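Local coordinates for protein Myo-inositol phosphohydrolase (Mitsuokella multacida, PDB 4WU3) that probably removes phosphate groups from inositol hexakisphosphate (phytate) as a phosphatase of the PTP-like phytase family, and binds inositol tetrakisphosphate, at residues D53-F64 with S94-I105; K84-A93 with M253-D264. The protein carries 2 engineered substitutions. All coordinates share one frame; numbering follows the deposited sequence.

Interaction 1 (D53-F64 with S94-I105); sequences DRADVNQLPRNF and SSCFSEKELEAI
Two bends in the Arg54 chain, at chi2 (-62°) and chi3 (-69°), fold its guanidinium back over Ser95 OG and present its NE edge to Glu101, whose own chain runs extended beyond CG. The grip is side-on: NE gives a nearly straight bond to the syn lone pair of Glu101 OE1 at 3.1 Å, and NH2 reaches OE2 at 2.7 Å, the two planes being nearly coplanar. Each carboxylate oxygen has a second donor: Gln59 NE2 approaches the anti lone pair of OE2 at 3.1 Å, while the backbone N of Ser98 binds OE1. That last bond, with Glu101 N to Ser98 OG, makes Ser98 and Glu101 a capping box at the start of helix 99-108, and the loop after strand 49-54 wraps round this helix end. Asp56 meets the same helix start, OD1 taking Ser98 OG at 2.8 Å and, on its syn lone pair, Lys100 N at 2.9 Å. Were an alanine here instead of Glu101, the Arg54 charge would probably lose its mate, the Gln59 amide would be free to turn, and the capping box would keep only its Ser98 half. Further along, Pro61 lays CG against Ile105 CD1 at 3.8 Å and CB near Ser95 OG, while Phe64 packs its ring obliquely on Ile105 CG1. The backbone bond from Ser95 N to Arg62 O, 2.9 Å, fastens the type II turn Pro61 to Phe64, beside which Asn63 ND2 reaches Ala244 O.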
loop_
_atom_site.group_PDB
_atom_site.type_symbol
_atom_site.label_atom_id
_atom_site.label_comp_id
_atom_site.label_asym_id
_atom_site.label_seq_id
_atom_site.Cartn_x
_atom_site.Cartn_y
_atom_site.Cartn_z
ATOM N N ASP A 53 1.711 23.550 13.913
ATOM C CA ASP A 53 2.181 22.236 14.325
ATOM C C ASP A 53 2.366 22.217 15.841
ATOM O O ASP A 53 1.839 21.344 16.539
ATOM C CB ASP A 53 3.533 21.911 13.666
ATOM C CG ASP A 53 3.441 21.685 12.162
ATOM O OD1 ASP A 53 2.366 21.317 11.653
ATOM O OD2 ASP A 53 4.478 21.862 11.487
ATOM N N ARG A 54 3.148 23.183 16.334
ATOM C CA ARG A 54 3.450 23.312 17.757
ATOM C C ARG A 54 3.409 24.773 18.202
ATOM O O ARG A 54 4.181 25.603 17.725
ATOM C CB ARG A 54 4.844 22.758 18.076
ATOM C CG ARG A 54 5.101 21.324 17.625
ATOM C CD ARG A 54 4.173 20.347 18.313
ATOM N NE ARG A 54 4.496 20.248 19.727
ATOM C CZ ARG A 54 3.822 19.513 20.600
ATOM N NH1 ARG A 54 2.782 18.795 20.215
ATOM N NH2 ARG A 54 4.203 19.487 21.863
ATOM N N ALA A 55 2.499 25.069 19.125
ATOM C CA ALA A 55 2.475 26.353 19.797
ATOM C C ALA A 55 3.756 26.449 20.596
ATOM O O ALA A 55 4.272 25.435 21.054
ATOM C CB ALA A 55 1.255 26.453 20.714
ATOM N N ASP A 56 4.273 27.658 20.768
ATOM C CA ASP A 56 5.566 27.844 21.413
ATOM C C ASP A 56 5.456 27.834 22.933
ATOM O O ASP A 56 5.043 28.817 23.540
ATOM C CB ASP A 56 6.217 29.146 20.963
ATOM C CG ASP A 56 7.715 29.107 21.096
ATOM O OD1 ASP A 56 8.256 28.012 21.387
ATOM O OD2 ASP A 56 8.359 30.156 20.903
ATOM N N VAL A 57 5.861 26.720 23.534
ATOM C CA VAL A 57 5.661 26.488 24.956
ATOM C C VAL A 57 6.929 25.910 25.560
ATOM O O VAL A 57 7.567 25.063 24.947
ATOM C CB VAL A 57 4.521 25.491 25.186
ATOM C CG1 VAL A 57 4.296 25.283 26.668
ATOM C CG2 VAL A 57 3.244 25.975 24.521
ATOM N N ASN A 58 7.298 26.368 26.754
ATOM C CA ASN A 58 8.507 25.874 27.416
ATOM C C ASN A 58 8.300 24.481 28.006
ATOM O O ASN A 58 7.888 24.336 29.148
ATOM C CB ASN A 58 8.957 26.846 28.502
ATOM C CG ASN A 58 10.173 26.352 29.259
ATOM O OD1 ASN A 58 10.935 25.522 28.766
ATOM N ND2 ASN A 58 10.366 26.870 30.465
ATOM N N GLN A 59 8.587 23.456 27.217
ATOM C CA GLN A 59 8.346 22.085 27.647
ATOM C C GLN A 59 8.991 21.119 26.664
ATOM O O GLN A 59 9.301 21.489 25.527
ATOM C CB GLN A 59 6.844 21.810 27.702
ATOM C CG GLN A 59 6.197 21.809 26.323
ATOM C CD GLN A 59 4.701 21.564 26.356
ATOM O OE1 GLN A 59 4.117 21.315 27.409
ATOM N NE2 GLN A 59 4.069 21.645 25.186
ATOM N N LEU A 60 9.191 19.878 27.093
ATOM C CA LEU A 60 9.562 18.826 26.172
ATOM C C LEU A 60 8.371 18.572 25.260
ATOM O O LEU A 60 7.224 18.648 25.699
ATOM C CB LEU A 60 9.922 17.551 26.926
ATOM C CG LEU A 60 11.239 17.546 27.687
ATOM C CD1 LEU A 60 11.432 16.201 28.365
ATOM C CD2 LEU A 60 12.413 17.842 26.763
ATOM N N PRO A 61 8.631 18.269 23.984
ATOM C CA PRO A 61 7.533 18.042 23.063
ATOM C C PRO A 61 6.877 16.683 23.227
ATOM O O PRO A 61 7.344 15.840 23.980
ATOM C CB PRO A 61 8.196 18.135 21.700
ATOM C CG PRO A 61 9.593 17.674 21.932
ATOM C CD PRO A 61 9.944 18.124 23.328
ATOM N N ARG A 62 5.790 16.510 22.486
ATOM C CA ARG A 62 5.020 15.286 22.399
ATOM C C ARG A 62 5.879 14.065 22.083
ATOM O O ARG A 62 6.731 14.099 21.200
ATOM C CB ARG A 62 3.964 15.490 21.305
ATOM C CG ARG A 62 3.102 14.287 20.964
ATOM C CD ARG A 62 2.175 14.635 19.815
ATOM N NE ARG A 62 1.257 13.545 19.490
ATOM C CZ ARG A 62 0.621 13.432 18.332
ATOM N NH1 ARG A 62 0.799 14.338 17.380
ATOM N NH2 ARG A 62 -0.192 12.414 18.122
ATOM N N ASN A 63 5.643 12.991 22.828
ATOM C CA ASN A 63 6.295 11.709 22.593
ATOM C C ASN A 63 7.803 11.758 22.688
ATOM O O ASN A 63 8.490 10.952 22.067
ATOM C CB ASN A 63 5.876 11.146 21.226
ATOM C CG ASN A 63 4.454 10.637 21.237
ATOM O OD1 ASN A 63 4.002 10.081 22.242
ATOM N ND2 ASN A 63 3.730 10.849 20.139
ATOM N N PHE A 64 8.327 12.688 23.467
ATOM C CA PHE A 64 9.763 12.735 23.669
ATOM C C PHE A 64 10.239 11.480 24.406
ATOM O O PHE A 64 9.633 11.060 25.386
ATOM C CB PHE A 64 10.179 13.963 24.471
ATOM C CG PHE A 64 11.651 14.005 24.745
ATOM C CD1 PHE A 64 12.524 14.578 23.833
ATOM C CD2 PHE A 64 12.168 13.423 25.882
ATOM C CE1 PHE A 64 13.880 14.583 24.064
ATOM C CE2 PHE A 64 13.525 13.431 26.116
ATOM C CZ PHE A 64 14.382 14.006 25.206
ATOM N N SER A 94 11.155 12.449 19.204
ATOM C CA SER A 94 9.937 13.156 19.582
ATOM C C SER A 94 9.147 13.533 18.367
ATOM O O SER A 94 9.571 13.300 17.240
ATOM C CB SER A 94 10.268 14.454 20.328
ATOM O OG SER A 94 10.895 15.380 19.454
ATOM N N SER A 95 7.990 14.138 18.630
ATOM C CA SER A 95 7.224 14.871 17.644
ATOM C C SER A 95 8.004 16.090 17.184
ATOM O O SER A 95 9.063 16.412 17.717
ATOM C CB SER A 95 5.953 15.397 18.295
ATOM O OG SER A 95 6.260 16.491 19.164
ATOM N N CYS A 96 7.442 16.815 16.229
ATOM C CA CYS A 96 8.019 18.075 15.879
ATOM C C CYS A 96 7.934 18.973 17.105
ATOM O O CYS A 96 7.185 18.693 18.035
ATOM C CB CYS A 96 7.319 18.679 14.659
ATOM S SG CYS A 96 5.564 19.006 14.844
ATOM N N PHE A 97 8.729 20.038 17.099
ATOM C CA PHE A 97 8.907 20.904 18.256
ATOM C C PHE A 97 8.877 22.387 17.878
ATOM O O PHE A 97 9.343 22.789 16.794
ATOM C CB PHE A 97 10.239 20.584 18.973
ATOM C CG PHE A 97 11.411 20.347 18.039
ATOM C CD1 PHE A 97 12.015 21.400 17.372
ATOM C CD2 PHE A 97 11.912 19.063 17.842
ATOM C CE1 PHE A 97 13.080 21.179 16.514
ATOM C CE2 PHE A 97 12.988 18.837 16.993
ATOM C CZ PHE A 97 13.570 19.896 16.325
ATOM N N SER A 98 8.313 23.196 18.776
ATOM C CA SER A 98 8.458 24.644 18.712
ATOM C C SER A 98 9.875 25.011 19.131
ATOM O O SER A 98 10.665 24.154 19.546
ATOM C CB SER A 98 7.455 25.332 19.645
ATOM O OG SER A 98 7.897 25.277 20.991
ATOM N N GLU A 99 10.210 26.287 19.037
ATOM C CA GLU A 99 11.550 26.724 19.417
ATOM C C GLU A 99 11.826 26.502 20.912
ATOM O O GLU A 99 12.883 26.016 21.284
ATOM C CB GLU A 99 11.731 28.194 19.066
ATOM C CG GLU A 99 13.157 28.674 19.183
ATOM C CD GLU A 99 13.316 30.104 18.700
ATOM O OE1 GLU A 99 12.356 30.885 18.852
ATOM O OE2 GLU A 99 14.393 30.449 18.181
ATOM N N LYS A 100 10.879 26.868 21.772
ATOM C CA LYS A 100 11.039 26.619 23.208
ATOM C C LYS A 100 11.116 25.123 23.530
ATOM O O LYS A 100 11.778 24.719 24.490
ATOM C CB LYS A 100 9.908 27.268 24.005
ATOM C CG LYS A 100 9.945 28.790 24.008
ATOM C CD LYS A 100 8.885 29.376 24.928
ATOM C CE LYS A 100 8.721 30.872 24.704
ATOM N NZ LYS A 100 9.978 31.588 25.019
ATOM N N GLU A 101 10.444 24.291 22.740
ATOM C CA GLU A 101 10.540 22.844 22.968
ATOM C C GLU A 101 11.919 22.331 22.557
ATOM O O GLU A 101 12.479 21.448 23.205
ATOM C CB GLU A 101 9.418 22.091 22.247
ATOM C CG GLU A 101 8.041 22.371 22.843
ATOM C CD GLU A 101 6.895 21.831 22.011
ATOM O OE1 GLU A 101 6.996 21.801 20.758
ATOM O OE2 GLU A 101 5.873 21.454 22.630
ATOM N N LEU A 102 12.484 22.897 21.496
ATOM C CA LEU A 102 13.854 22.546 21.132
ATOM C C LEU A 102 14.795 22.940 22.272
ATOM O O LEU A 102 15.678 22.165 22.660
ATOM C CB LEU A 102 14.288 23.216 19.828
ATOM C CG LEU A 102 15.762 23.017 19.441
ATOM C CD1 LEU A 102 16.090 21.551 19.203
ATOM C CD2 LEU A 102 16.150 23.834 18.222
ATOM N N GLU A 103 14.590 24.135 22.820
ATOM C CA GLU A 103 15.439 24.624 23.912
ATOM C C GLU A 103 15.373 23.663 25.104
ATOM O O GLU A 103 16.401 23.342 25.709
ATOM C CB GLU A 103 15.054 26.054 24.297
ATOM C CG GLU A 103 15.555 27.084 23.292
ATOM C CD GLU A 103 14.791 28.400 23.334
ATOM O OE1 GLU A 103 14.041 28.652 24.303
ATOM O OE2 GLU A 103 14.942 29.189 22.381
ATOM N N ALA A 104 14.178 23.163 25.401
ATOM C CA ALA A 104 14.017 22.157 26.441
ATOM C C ALA A 104 14.751 20.854 26.098
ATOM O O ALA A 104 15.343 20.215 26.981
ATOM C CB ALA A 104 12.547 21.879 26.687
ATOM N N ILE A 105 14.703 20.448 24.826
ATOM C CA ILE A 105 15.445 19.254 24.388
ATOM C C ILE A 105 16.961 19.438 24.558
ATOM O O ILE A 105 17.644 18.592 25.118
ATOM C CB ILE A 105 15.156 18.910 22.918
ATOM C CG1 ILE A 105 13.716 18.413 22.757
ATOM C CG2 ILE A 105 16.141 17.861 22.433
ATOM C CD1 ILE A 105 13.310 18.139 21.326
HETATM O O HOH W 1 3.465 22.986 21.761
HETATM O O HOH W 2 10.811 30.986 21.220
HETATM O O HOH W 3 12.625 25.718 26.722
#

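Interaction 2 (K84-A93 with M253-D264); sequences KGMDTMNVSA and MVMHDILKNAKD. With GOL (glycerol), chain I.
Helix 247-261 follows the loop after strand 237-241, which by sequence probably matches the phosphate-binding signature loop of the PTP family, and strand 91-94 lies beside strand 237-241 in one mixed sheet. Strand 91-93 and helix 253-261 run nearly antiparallel (169°) at an axis distance of 10.0 Å. His256 is the hub. A first torsion of -167° turns its ring away from its own backbone N, which brings NE2 to the loop ahead of strand 91-94, where it donates, close to the ring plane, to Met89 O at 3.0 Å. Val91 comes from the opposite direction and sets CG2 over the ring centre, 3.6 Å from the centroid, a CH-pi contact. Tyr240 OH bonds ND1, so both ring nitrogens are engaged and the ring's rotation is fixed. Two residues on from Val91, Ala93 CB rests on Met253 CG at 3.6 Å, and Met253 SD reaches Val91 CG2. Met89 SD lies 3.5 Å from Asn261 ND2, which donates to Asp257 OD1 at 2.8 Å. Asn261 OD1 faces Gly85 CA at 3.4 Å; a CB at this positive-phi position would clash with it. A glycerol, probably from the crystallisation liquor, accepts from Lys260 NZ through O2. Helix 267-276 packs alongside, its Arg273 pairing with Asp257, strand 237-241 supplies Tyr240 and Leu238 beside His256, and helix 219-230 flanks Leu259.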
loop_
_atom_site.group_PDB
_atom_site.type_symbol
_atom_site.label_atom_id
_atom_site.label_comp_id
_atom_site.label_asym_id
_atom_site.label_seq_id
_atom_site.Cartn_x
_atom_site.Cartn_y
_atom_site.Cartn_z
ATOM N N LYS A 84 20.096 -4.471 26.871
ATOM C CA LYS A 84 21.493 -4.390 26.456
ATOM C C LYS A 84 21.726 -3.399 25.311
ATOM O O LYS A 84 21.051 -3.444 24.277
ATOM C CB LYS A 84 22.036 -5.761 26.061
ATOM C CG LYS A 84 23.451 -5.668 25.521
ATOM C CD LYS A 84 24.088 -7.024 25.307
ATOM C CE LYS A 84 25.578 -6.858 25.061
ATOM N NZ LYS A 84 26.256 -8.171 24.899
ATOM N N GLY A 85 22.695 -2.510 25.520
ATOM C CA GLY A 85 23.088 -1.521 24.525
ATOM C C GLY A 85 22.268 -0.237 24.508
ATOM O O GLY A 85 22.649 0.727 23.846
ATOM N N MET A 86 21.154 -0.199 25.231
ATOM C CA MET A 86 20.253 0.951 25.160
ATOM C C MET A 86 20.849 2.243 25.711
ATOM O O MET A 86 20.604 3.325 25.175
ATOM C CB MET A 86 18.958 0.659 25.914
ATOM C CG MET A 86 18.105 -0.403 25.253
ATOM S SD MET A 86 16.471 -0.501 25.986
ATOM C CE MET A 86 15.661 0.897 25.195
ATOM N N ASP A 87 21.616 2.132 26.787
ATOM C CA ASP A 87 22.030 3.311 27.536
ATOM C C ASP A 87 23.186 4.091 26.887
ATOM O O ASP A 87 23.474 5.228 27.291
ATOM C CB ASP A 87 22.376 2.914 28.972
ATOM C CG ASP A 87 21.147 2.499 29.776
ATOM O OD1 ASP A 87 20.023 2.531 29.230
ATOM O OD2 ASP A 87 21.299 2.146 30.965
ATOM N N THR A 88 23.825 3.497 25.874
ATOM C CA THR A 88 24.976 4.118 25.219
ATOM C C THR A 88 24.707 4.487 23.756
ATOM O O THR A 88 25.634 4.687 22.972
ATOM C CB THR A 88 26.187 3.179 25.248
ATOM O OG1 THR A 88 25.839 1.943 24.617
ATOM C CG2 THR A 88 26.623 2.913 26.682
ATOM N N MET A 89 23.438 4.588 23.391
ATOM C CA MET A 89 23.065 4.845 22.004
ATOM C C MET A 89 23.138 6.326 21.656
ATOM O O MET A 89 23.249 6.682 20.482
ATOM C CB MET A 89 21.664 4.318 21.743
ATOM C CG MET A 89 21.579 2.805 21.833
ATOM S SD MET A 89 20.109 2.144 21.045
ATOM C CE MET A 89 18.831 2.874 22.059
ATOM N N ASN A 90 23.065 7.179 22.676
ATOM C CA ASN A 90 23.172 8.616 22.498
ATOM C C ASN A 90 22.136 9.111 21.519
ATOM O O ASN A 90 22.443 9.755 20.520
ATOM C CB ASN A 90 24.572 8.998 22.044
ATOM C CG ASN A 90 25.596 8.849 23.154
ATOM O OD1 ASN A 90 25.239 8.801 24.330
ATOM N ND2 ASN A 90 26.872 8.787 22.789
ATOM N N VAL A 91 20.887 8.828 21.846
ATOM C CA VAL A 91 19.812 9.048 20.936
ATOM C C VAL A 91 18.574 9.540 21.683
ATOM O O VAL A 91 18.329 9.138 22.825
ATOM C CB VAL A 91 19.506 7.736 20.191
ATOM C CG1 VAL A 91 18.698 6.791 21.069
ATOM C CG2 VAL A 91 18.767 8.028 18.907
ATOM N N SER A 92 17.812 10.426 21.049
ATOM C CA SER A 92 16.470 10.773 21.541
ATOM C C SER A 92 15.540 10.954 20.349
ATOM O O SER A 92 15.981 10.894 19.207
ATOM C CB SER A 92 16.479 12.029 22.429
ATOM O OG SER A 92 17.035 13.142 21.753
ATOM N N ALA A 93 14.251 11.147 20.628
ATOM C CA ALA A 93 13.235 11.262 19.589
ATOM C C ALA A 93 11.974 11.945 20.119
ATOM O O ALA A 93 11.743 12.009 21.331
ATOM C CB ALA A 93 12.889 9.882 19.046
ATOM N N MET A 253 14.221 5.180 15.051
ATOM C CA MET A 253 14.713 4.794 16.373
ATOM C C MET A 253 15.078 3.315 16.377
ATOM O O MET A 253 16.083 2.911 16.978
ATOM C CB MET A 253 13.659 5.074 17.445
ATOM C CG MET A 253 13.627 6.525 17.892
ATOM S SD MET A 253 15.143 7.017 18.737
ATOM C CE MET A 253 14.806 6.406 20.386
ATOM N N VAL A 254 14.252 2.519 15.694
ATOM C CA VAL A 254 14.517 1.094 15.480
ATOM C C VAL A 254 15.752 0.874 14.604
ATOM O O VAL A 254 16.586 0.031 14.922
ATOM C CB VAL A 254 13.300 0.387 14.853
ATOM C CG1 VAL A 254 13.681 -0.973 14.287
ATOM C CG2 VAL A 254 12.205 0.231 15.894
ATOM N N MET A 255 15.883 1.625 13.514
ATOM C CA MET A 255 17.105 1.563 12.698
ATOM C C MET A 255 18.367 1.896 13.509
ATOM O O MET A 255 19.386 1.214 13.409
ATOM C CB MET A 255 17.009 2.516 11.504
ATOM C CG MET A 255 16.012 2.085 10.443
ATOM S SD MET A 255 15.676 3.402 9.253
ATOM C CE MET A 255 17.281 3.574 8.461
ATOM N N HIS A 256 18.296 2.954 14.304
ATOM C CA HIS A 256 19.415 3.365 15.148
ATOM C C HIS A 256 19.820 2.234 16.098
ATOM O O HIS A 256 20.992 1.864 16.177
ATOM C CB HIS A 256 19.020 4.622 15.939
ATOM C CG HIS A 256 20.169 5.325 16.598
ATOM N ND1 HIS A 256 20.838 6.379 16.011
ATOM C CD2 HIS A 256 20.755 5.134 17.801
ATOM C CE1 HIS A 256 21.795 6.798 16.820
ATOM N NE2 HIS A 256 21.759 6.065 17.917
ATOM N N ASP A 257 18.834 1.689 16.809
ATOM C CA ASP A 257 19.056 0.605 17.764
ATOM C C ASP A 257 19.741 -0.557 17.037
ATOM O O ASP A 257 20.705 -1.137 17.530
ATOM C CB ASP A 257 17.714 0.175 18.354
ATOM C CG ASP A 257 17.849 -0.643 19.629
ATOM O OD1 ASP A 257 18.916 -1.244 19.868
ATOM O OD2 ASP A 257 16.864 -0.707 20.394
ATOM N N ILE A 258 19.252 -0.875 15.841
ATOM C CA ILE A 258 19.817 -1.953 15.038
ATOM C C ILE A 258 21.281 -1.695 14.651
ATOM O O ILE A 258 22.129 -2.588 14.727
ATOM C CB ILE A 258 18.983 -2.149 13.756
ATOM C CG1 ILE A 258 17.686 -2.908 14.079
ATOM C CG2 ILE A 258 19.801 -2.859 12.694
ATOM C CD1 ILE A 258 16.618 -2.761 13.016
ATOM N N LEU A 259 21.574 -0.472 14.226
ATOM C CA LEU A 259 22.945 -0.087 13.871
ATOM C C LEU A 259 23.911 -0.207 15.055
ATOM O O LEU A 259 25.093 -0.501 14.872
ATOM C CB LEU A 259 22.973 1.341 13.337
ATOM C CG LEU A 259 22.498 1.521 11.897
ATOM C CD1 LEU A 259 22.206 2.982 11.599
ATOM C CD2 LEU A 259 23.536 0.957 10.930
ATOM N N LYS A 260 23.411 0.018 16.262
ATOM C CA LYS A 260 24.241 -0.093 17.454
ATOM C C LYS A 260 24.278 -1.512 18.028
ATOM O O LYS A 260 25.258 -1.900 18.632
ATOM C CB LYS A 260 23.733 0.848 18.547
ATOM C CG LYS A 260 23.752 2.313 18.189
ATOM C CD LYS A 260 25.166 2.826 18.062
ATOM C CE LYS A 260 25.144 4.326 17.838
ATOM N NZ LYS A 260 26.507 4.927 17.860
ATOM N N ASN A 261 23.216 -2.286 17.847
ATOM C CA ASN A 261 23.040 -3.466 18.667
ATOM C C ASN A 261 22.616 -4.735 17.950
ATOM O O ASN A 261 22.403 -5.756 18.596
ATOM C CB ASN A 261 22.011 -3.161 19.751
ATOM C CG ASN A 261 22.441 -2.031 20.662
ATOM O OD1 ASN A 261 23.546 -2.044 21.200
ATOM N ND2 ASN A 261 21.563 -1.048 20.849
ATOM N N ALA A 262 22.475 -4.698 16.631
ATOM C CA ALA A 262 21.947 -5.868 15.943
ATOM C C ALA A 262 22.754 -7.113 16.290
ATOM O O ALA A 262 22.196 -8.205 16.349
ATOM C CB ALA A 262 21.919 -5.655 14.439
ATOM N N LYS A 263 24.055 -6.945 16.536
ATOM C CA LYS A 263 24.956 -8.077 16.776
ATOM C C LYS A 263 24.620 -8.845 18.041
ATOM O O LYS A 263 24.844 -10.048 18.122
ATOM C CB LYS A 263 26.405 -7.601 16.910
ATOM C CG LYS A 263 27.076 -7.212 15.611
ATOM C CD LYS A 263 28.455 -6.620 15.866
ATOM C CE LYS A 263 29.029 -5.994 14.604
ATOM N NZ LYS A 263 30.434 -5.535 14.777
ATOM N N ASP A 264 24.105 -8.131 19.031
ATOM C CA ASP A 264 23.937 -8.681 20.363
ATOM C C ASP A 264 22.484 -8.837 20.757
ATOM O O ASP A 264 22.186 -9.527 21.722
ATOM C CB ASP A 264 24.631 -7.773 21.372
ATOM C CG ASP A 264 26.097 -7.589 21.059
ATOM O OD1 ASP A 264 26.767 -8.593 20.736
ATOM O OD2 ASP A 264 26.576 -6.441 21.122
HETATM C C1 GOL I . 25.196 8.046 17.869
HETATM O O1 GOL I . 24.246 9.081 18.184
HETATM C C2 GOL I . 25.874 8.307 16.527
HETATM O O2 GOL I . 25.838 7.115 15.763
HETATM C C3 GOL I . 27.331 8.723 16.690
HETATM O O3 GOL I . 28.202 7.757 16.087
HETATM O O HOH W 4 27.395 5.390 20.577
#

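In the fold
From the N terminus the chain leaves strand 49-54, runs through the loop of interaction 1 to strand 65-66, passes the loop from 84 into strand 91-94, and enters helix 99-108. Interaction 1 therefore closes a short excursion of about 30 residues, whereas interaction 2 spans about 160, bringing helix 247-261 back to the strand. The segments alternate, so the two contacts cross rather than nest. They meet where Phe64 CD1 touches Ala93 O at 3.7 Å. Strand 91-94 is the common element: interaction 1 joins the end of strand 49-54, an outer strand of the four-stranded antiparallel sheet, to helix 99-108, which follows strand 91-94, and interaction 2 packs a helix against the five-stranded mixed sheet.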